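Local atomic coordinates of alpha,alpha-trehalose-phosphate synthase (UDP-forming) (Burkholderia xenovorans, PDB entry 5HXA), a protein that is an enzyme of glycosyltransferase family 20, in the GT-B clan, whose members are built from two facing Rossmann-like domains. Residues 267-272 with 277-282; 303-308 with 352-357; 321-326 with 342-347. All coordinates share one frame; numbering follows the deposited sequence. Where two conformers were deposited one is given.

Interaction 1: residues 267-272 with 277-282; sequences IMSVDR and KGLVER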
# COMPACT_ATOMS: atom_id res chain seq x y z
N ILE A 267 2.23 25.20 -18.38
CA ILE A 267 1.78 23.94 -17.81
C ILE A 267 1.01 24.26 -16.54
O ILE A 267 1.54 24.91 -15.64
CB ILE A 267 2.95 23.00 -17.50
CG1 ILE A 267 3.82 22.76 -18.73
CG2 ILE A 267 2.42 21.66 -16.96
CD1 ILE A 267 5.14 22.04 -18.41
N MET A 268 -0.24 23.82 -16.46
CA MET A 268 -1.10 24.17 -15.34
C MET A 268 -1.38 22.94 -14.50
O MET A 268 -1.76 21.89 -15.02
CB MET A 268 -2.40 24.79 -15.86
CG MET A 268 -3.42 25.04 -14.78
SD MET A 268 -2.87 26.38 -13.71
CE MET A 268 -3.01 27.77 -14.83
N SER A 269 -1.22 23.08 -13.19
CA SER A 269 -1.41 22.01 -12.23
C SER A 269 -2.20 22.58 -11.06
O SER A 269 -1.80 23.60 -10.48
CB SER A 269 -0.05 21.44 -11.80
OG SER A 269 -0.16 20.51 -10.75
N VAL A 270 -3.35 21.98 -10.74
CA VAL A 270 -4.22 22.48 -9.69
C VAL A 270 -4.62 21.30 -8.81
O VAL A 270 -5.19 20.32 -9.31
CB VAL A 270 -5.48 23.17 -10.26
CG1 VAL A 270 -6.37 23.70 -9.13
CG2 VAL A 270 -5.11 24.29 -11.23
N ASP A 271 -4.31 21.36 -7.52
CA ASP A 271 -4.80 20.33 -6.64
C ASP A 271 -4.68 20.77 -5.20
O ASP A 271 -3.92 21.67 -4.83
CB ASP A 271 -4.10 18.97 -6.87
CG ASP A 271 -5.03 17.91 -7.49
OD1 ASP A 271 -6.20 17.81 -7.06
OD2 ASP A 271 -4.61 17.18 -8.41
N ARG A 272 -5.54 20.16 -4.39
CA ARG A 272 -5.45 20.36 -2.96
C ARG A 272 -4.09 19.85 -2.49
O ARG A 272 -3.48 18.98 -3.13
CB ARG A 272 -6.58 19.62 -2.25
CG ARG A 272 -7.18 20.36 -1.07
CD ARG A 272 -8.38 19.60 -0.54
NE ARG A 272 -8.25 18.18 -0.87
CZ ARG A 272 -7.77 17.26 -0.04
NH1 ARG A 272 -7.38 17.58 1.18
NH2 ARG A 272 -7.69 16.00 -0.45
N LYS A 277 -1.64 13.62 -3.85
CA LYS A 277 -1.58 14.33 -5.13
C LYS A 277 -0.21 14.25 -5.79
O LYS A 277 -0.11 14.57 -6.98
CB LYS A 277 -1.98 15.80 -4.94
CG LYS A 277 -3.36 15.96 -4.29
CD LYS A 277 -4.45 15.40 -5.20
CE LYS A 277 -5.83 15.51 -4.56
NZ LYS A 277 -6.88 15.14 -5.55
N GLY A 278 0.83 13.83 -5.08
CA GLY A 278 2.15 13.73 -5.69
C GLY A 278 2.70 15.02 -6.25
O GLY A 278 3.26 15.03 -7.36
N LEU A 279 2.56 16.12 -5.51
CA LEU A 279 3.01 17.39 -6.06
C LEU A 279 4.53 17.48 -6.10
O LEU A 279 5.08 18.08 -7.02
CB LEU A 279 2.40 18.55 -5.25
CG LEU A 279 0.86 18.57 -5.28
CD1 LEU A 279 0.28 19.75 -4.47
CD2 LEU A 279 0.32 18.57 -6.73
N VAL A 280 5.22 16.86 -5.14
CA VAL A 280 6.68 16.82 -5.21
C VAL A 280 7.14 16.11 -6.49
O VAL A 280 8.05 16.58 -7.18
CB VAL A 280 7.27 16.14 -3.96
CG1 VAL A 280 8.72 15.79 -4.19
CG2 VAL A 280 7.14 17.04 -2.73
N GLU A 281 6.51 14.98 -6.81
CA GLU A 281 6.86 14.27 -8.04
C GLU A 281 6.54 15.12 -9.26
O GLU A 281 7.29 15.10 -10.24
CB GLU A 281 6.12 12.93 -8.11
CG GLU A 281 6.60 11.87 -7.10
CD GLU A 281 6.03 12.05 -5.69
OE1 GLU A 281 5.27 13.01 -5.45
OE2 GLU A 281 6.35 11.23 -4.82
N ARG A 282 5.42 15.85 -9.24
CA ARG A 282 5.10 16.74 -10.34
C ARG A 282 6.22 17.75 -10.57
O ARG A 282 6.64 17.98 -11.70
CB ARG A 282 3.77 17.45 -10.10
CG ARG A 282 2.63 16.77 -10.81
CD ARG A 282 1.35 17.45 -10.57
NE ARG A 282 0.43 16.58 -9.85
CZ ARG A 282 -0.85 16.86 -9.70
NH1 ARG A 282 -1.34 17.97 -10.24
NH2 ARG A 282 -1.64 16.03 -9.04
O HOH W 1 -3.49 19.17 -11.71
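Asp271 is gripped by two basic side chains from residues 277-282, one at each carboxylate oxygen. Lys277 NZ lies 3.1 Å from Asp271 OD1 and comes in from above the carboxylate plane. Arg282 NH2 reaches Asp271 OD2 at 3.2 Å, on the anti side and nearly straight (165° at the hydrogen), with the oxygen in the guanidinium plane. Both are salt bridges. Asp271 was modelled in two conformers, however, so they hold for the one described here. A bend at chi2 (-64°) brings the Lys277 chain across the acid, with CD 3.4 Å from Asp271 CG.

The guanidinium is held from several directions. Arg282 NH1 donates to Ser269 OG at 2.8 Å, and Arg282 NH2 also donates to Lys277 O at 3.0 Å, which ties the arginine back to the residue just before the N-cap, Gly278, of its own helix. Leu279 CD2 sits 3.6 Å above the guanidinium plane, over its centre. A water accepts from Val270 N and, weakly, from Arg282 NH1.

Farther out, Ser269 OG is also bonded to Gln304 OE1, and Lys277 NZ has a second salt bridge, to Asp371. This buried network joins the C-terminal end of strand 265-270 to the N-terminal end of helix 279-292, the strand-to-helix junction of the beta-alpha-beta unit completed by strand 300-305 in a Rossmann-like domain.

Interaction 2: residues 303-308 with 352-357; sequences VQIAPP and NLLMAL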
# COMPACT_ATOMS: atom_id res chain seq x y z
N VAL A 303 2.73 26.49 -13.53
CA VAL A 303 1.93 27.12 -12.49
C VAL A 303 1.31 26.01 -11.66
O VAL A 303 0.65 25.12 -12.21
CB VAL A 303 0.86 28.06 -13.07
CG1 VAL A 303 -0.12 28.48 -11.98
CG2 VAL A 303 1.53 29.31 -13.67
N GLN A 304 1.55 26.03 -10.35
CA GLN A 304 0.92 25.12 -9.41
C GLN A 304 0.02 25.94 -8.50
O GLN A 304 0.52 26.75 -7.71
CB GLN A 304 1.94 24.35 -8.57
CG GLN A 304 1.26 23.54 -7.45
CD GLN A 304 0.54 22.31 -8.02
OE1 GLN A 304 1.15 21.50 -8.71
NE2 GLN A 304 -0.76 22.20 -7.76
N ILE A 305 -1.28 25.73 -8.61
CA ILE A 305 -2.25 26.29 -7.68
C ILE A 305 -2.57 25.20 -6.66
O ILE A 305 -2.98 24.10 -7.03
CB ILE A 305 -3.51 26.76 -8.42
CG1 ILE A 305 -3.13 27.93 -9.35
CG2 ILE A 305 -4.58 27.17 -7.43
CD1 ILE A 305 -4.17 28.22 -10.41
N ALA A 306 -2.38 25.51 -5.38
CA ALA A 306 -2.58 24.53 -4.31
C ALA A 306 -3.33 25.21 -3.19
O ALA A 306 -2.73 25.80 -2.28
CB ALA A 306 -1.26 23.93 -3.83
N PRO A 307 -4.66 25.17 -3.22
CA PRO A 307 -5.46 25.92 -2.25
C PRO A 307 -5.16 25.49 -0.83
O PRO A 307 -4.72 24.35 -0.59
CB PRO A 307 -6.91 25.58 -2.65
CG PRO A 307 -6.82 25.17 -4.07
CD PRO A 307 -5.50 24.48 -4.21
N PRO A 308 -5.37 26.37 0.15
CA PRO A 308 -5.18 25.98 1.56
C PRO A 308 -6.09 24.82 1.93
O PRO A 308 -7.32 24.92 1.82
CB PRO A 308 -5.54 27.26 2.33
CG PRO A 308 -5.43 28.37 1.32
CD PRO A 308 -5.81 27.77 0.01
N ASN A 352 -15.50 29.22 -12.03
CA ASN A 352 -15.61 29.62 -13.43
C ASN A 352 -14.33 30.31 -13.90
O ASN A 352 -13.90 30.12 -15.05
CB ASN A 352 -16.80 30.55 -13.63
CG ASN A 352 -18.12 29.82 -13.49
OD1 ASN A 352 -18.26 28.67 -13.89
ND2 ASN A 352 -19.10 30.49 -12.89
N LEU A 353 -13.72 31.13 -13.04
CA LEU A 353 -12.43 31.74 -13.36
C LEU A 353 -11.36 30.68 -13.59
O LEU A 353 -10.55 30.79 -14.52
CB LEU A 353 -12.02 32.69 -12.23
CG LEU A 353 -10.67 33.38 -12.41
CD1 LEU A 353 -10.75 34.26 -13.63
CD2 LEU A 353 -10.33 34.22 -11.18
N LEU A 354 -11.34 29.65 -12.75
CA LEU A 354 -10.37 28.58 -12.91
C LEU A 354 -10.52 27.90 -14.27
O LEU A 354 -9.52 27.54 -14.91
CB LEU A 354 -10.53 27.56 -11.77
CG LEU A 354 -9.54 26.40 -11.74
CD1 LEU A 354 -8.14 26.93 -11.55
CD2 LEU A 354 -9.90 25.41 -10.62
N MET A 355 -11.76 27.70 -14.73
CA MET A 355 -11.93 27.08 -16.05
C MET A 355 -11.29 27.95 -17.13
O MET A 355 -10.64 27.44 -18.05
CB MET A 355 -13.41 26.85 -16.33
CG MET A 355 -14.15 26.05 -15.25
SD MET A 355 -13.40 24.43 -14.97
CE MET A 355 -12.95 24.52 -13.24
N ALA A 356 -11.46 29.27 -17.01
CA ALA A 356 -10.82 30.20 -17.93
C ALA A 356 -9.30 30.11 -17.86
O ALA A 356 -8.62 30.26 -18.88
CB ALA A 356 -11.29 31.63 -17.63
N LEU A 357 -8.75 29.87 -16.67
CA LEU A 357 -7.30 29.69 -16.56
C LEU A 357 -6.86 28.39 -17.23
O LEU A 357 -5.82 28.37 -17.90
CB LEU A 357 -6.87 29.71 -15.08
CG LEU A 357 -7.19 30.98 -14.28
CD1 LEU A 357 -6.73 30.81 -12.83
CD2 LEU A 357 -6.54 32.22 -14.90
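Ile305 reaches from strand 300-305 toward helix 351-359 and meets two leucines with a single methyl. Its CD1 lies 4.3 Å from Leu354 CD1, and the same Ile305 CD1 is 4.4 Å from Leu357 CD1. Nothing polar passes between the segments; the contact is methyl against methyl, small and buried. The two leucines stand three residues apart, on the side of the helix turned to the sheet, so the isoleucine end meets them as a pair.

The torsions explain how far the isoleucine reaches. With chi2 at 163° the Ile305 chain runs out extended, and CD1 becomes its leading atom. The leucines are set differently: Leu354 has CG anti to its backbone N (chi1 -177°), whereas CG of Leu357 lies anti to its carbonyl carbon (chi1 -59°), yet each presents CD1. The CA atoms of Ile305 and Leu354 are 9.9 Å apart, a gap that the side chains alone span.

Other side chains widen this layer. Ile305 also rests on Met268 and Tyr349, Leu354 on Val270 of the adjacent strand, and Leu357 on Leu257 of helix 252-260. At the start of helix 351-359, the backbone N atoms of Asn352 and Leu353 donate to the carboxylate of Glu350. Helix 351-359 lies on the opposite side of the parallel sheet from helices 279-292 and 314-334, the three-layer alpha/beta/alpha sandwich of a Rossmann-like GT-B domain.

Interaction 3: residues 321-326 with 342-347; sequences QTLEGE and IQYLNR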
# COMPACT_ATOMS: atom_id res chain seq x y z
N GLN A 321 5.56 22.02 3.61
CA GLN A 321 6.94 22.48 3.75
C GLN A 321 7.85 21.79 2.75
O GLN A 321 8.73 22.42 2.16
CB GLN A 321 7.45 22.25 5.17
CG GLN A 321 6.73 23.01 6.25
CD GLN A 321 7.11 22.52 7.64
OE1 GLN A 321 8.08 21.79 7.81
NE2 GLN A 321 6.33 22.92 8.65
N THR A 322 7.67 20.48 2.56
CA THR A 322 8.45 19.76 1.56
C THR A 322 8.26 20.35 0.17
O THR A 322 9.23 20.62 -0.54
CB THR A 322 8.06 18.28 1.57
OG1 THR A 322 8.29 17.73 2.86
CG2 THR A 322 8.87 17.51 0.54
N LEU A 323 7.00 20.53 -0.23
CA LEU A 323 6.71 21.08 -1.55
C LEU A 323 7.29 22.49 -1.71
O LEU A 323 7.85 22.83 -2.77
CB LEU A 323 5.20 21.11 -1.78
CG LEU A 323 4.79 21.45 -3.20
CD1 LEU A 323 5.24 20.33 -4.14
CD2 LEU A 323 3.29 21.70 -3.29
N GLU A 324 7.12 23.33 -0.69
CA GLU A 324 7.63 24.70 -0.76
C GLU A 324 9.15 24.71 -0.94
O GLU A 324 9.68 25.49 -1.74
CB GLU A 324 7.19 25.47 0.49
CG GLU A 324 5.70 25.83 0.38
CD GLU A 324 5.05 26.32 1.65
OE1 GLU A 324 3.87 26.73 1.55
OE2 GLU A 324 5.69 26.31 2.73
N GLY A 325 9.86 23.82 -0.24
CA GLY A 325 11.30 23.74 -0.43
C GLY A 325 11.69 23.26 -1.82
O GLY A 325 12.70 23.69 -2.37
N GLU A 326 10.90 22.34 -2.40
CA GLU A 326 11.20 21.85 -3.75
C GLU A 326 11.01 22.95 -4.79
O GLU A 326 11.82 23.08 -5.71
CB GLU A 326 10.33 20.63 -4.09
CG GLU A 326 10.87 19.31 -3.55
CD GLU A 326 12.23 18.95 -4.12
OE1 GLU A 326 13.25 19.22 -3.45
OE2 GLU A 326 12.30 18.42 -5.24
N ILE A 342 8.86 27.67 -11.74
CA ILE A 342 7.68 27.17 -11.04
C ILE A 342 7.03 28.34 -10.31
O ILE A 342 7.64 28.92 -9.41
CB ILE A 342 8.03 26.06 -10.04
CG1 ILE A 342 8.66 24.86 -10.76
CG2 ILE A 342 6.78 25.65 -9.24
CD1 ILE A 342 9.05 23.71 -9.80
N GLN A 343 5.81 28.68 -10.71
CA GLN A 343 5.03 29.69 -10.02
C GLN A 343 4.04 28.97 -9.12
O GLN A 343 3.04 28.44 -9.61
CB GLN A 343 4.30 30.61 -11.00
CG GLN A 343 5.21 31.58 -11.71
CD GLN A 343 4.41 32.45 -12.64
OE1 GLN A 343 3.59 33.26 -12.21
NE2 GLN A 343 4.63 32.27 -13.93
N TYR A 344 4.32 28.98 -7.83
CA TYR A 344 3.52 28.27 -6.85
C TYR A 344 2.62 29.27 -6.13
O TYR A 344 3.11 30.29 -5.64
CB TYR A 344 4.46 27.56 -5.86
CG TYR A 344 3.85 27.10 -4.55
CD1 TYR A 344 2.95 26.05 -4.51
CD2 TYR A 344 4.22 27.71 -3.35
CE1 TYR A 344 2.41 25.61 -3.29
CE2 TYR A 344 3.68 27.29 -2.13
CZ TYR A 344 2.78 26.23 -2.12
OH TYR A 344 2.26 25.82 -0.91
N LEU A 345 1.32 28.99 -6.11
CA LEU A 345 0.34 29.90 -5.50
C LEU A 345 -0.54 29.12 -4.54
O LEU A 345 -1.21 28.15 -4.94
CB LEU A 345 -0.53 30.59 -6.57
CG LEU A 345 0.18 31.53 -7.55
CD1 LEU A 345 0.65 30.76 -8.75
CD2 LEU A 345 -0.77 32.63 -7.99
N ASN A 346 -0.55 29.54 -3.29
CA ASN A 346 -1.31 28.88 -2.23
C ASN A 346 -2.60 29.67 -1.99
O ASN A 346 -2.73 30.43 -1.03
CB ASN A 346 -0.44 28.76 -0.97
CG ASN A 346 -1.10 27.94 0.12
OD1 ASN A 346 -0.88 28.19 1.30
ND2 ASN A 346 -1.90 26.97 -0.27
N ARG A 347 -3.53 29.52 -2.93
CA ARG A 347 -4.77 30.28 -2.87
C ARG A 347 -5.84 29.60 -3.73
O ARG A 347 -5.55 28.73 -4.54
CB ARG A 347 -4.56 31.73 -3.31
CG ARG A 347 -4.16 31.89 -4.75
CD ARG A 347 -4.50 33.29 -5.21
NE ARG A 347 -5.95 33.43 -5.40
CZ ARG A 347 -6.57 34.58 -5.68
NH1 ARG A 347 -5.87 35.70 -5.80
NH2 ARG A 347 -7.89 34.60 -5.84
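Glu324 of helix 314-334 and Tyr344 of strand 342-345 mark the closest backbone approach, their CA atoms 8.2 Å apart. Tyr344 bridges the gap: with CG anti to the backbone N (chi1 163°), its ring reaches toward two consecutive helix residues. The hydroxyl donates to the carboxylate, Tyr344 OH to Glu324 OE1 at 3.1 Å, meeting that oxygen on its anti side and 17° out of the carboxylate plane. The carboxylate and ring planes are turned 69° from each other. The aliphatic part of the glutamate touches too, Glu324 CG lying 3.5 Å from Tyr344 CE2. Leu323 CD2 meets the ring obliquely at Tyr344 CE1, 4.0 Å away, on the same side of its plane as Glu324 CG.

Glu324 OE1 also forms a salt bridge with Arg320 NE one turn earlier in the helix, so one carboxylate oxygen serves both hydroxyl and guanidinium; Arg320 also touches the tyrosine side chain. Leu323 continues inward onto Leu279 and Phe283 of helix 279-292, while Leu273, from the loop before that helix, touches both Leu323 and Tyr344. Helix 314-334 thus packs beside helix 279-292 and over strand 342-345, an edge strand of the parallel sheet within this chain, which pairs with strand 300-305.

How the interactions relate
All three contacts are built on one parallel sheet, with strand 300-305 between 265-270 and 342-345. Its backbone joins them: Ser269 O lies 2.9 Å from Ile305 N, and Gln304 O is 2.9 Å from Leu345 N. Interactions 1 and 3 share one side of the sheet, their centres about 10 Å apart, and meet where Leu279 CB packs 3.5 Å from Leu323 CD1. Interaction 2 reaches to the other side, its centre about 12 Å from interaction 1 and 14 Å from interaction 3. Along the chain, interaction 1 closes first, and interaction 3 is nested within the loop that interaction 2 closes.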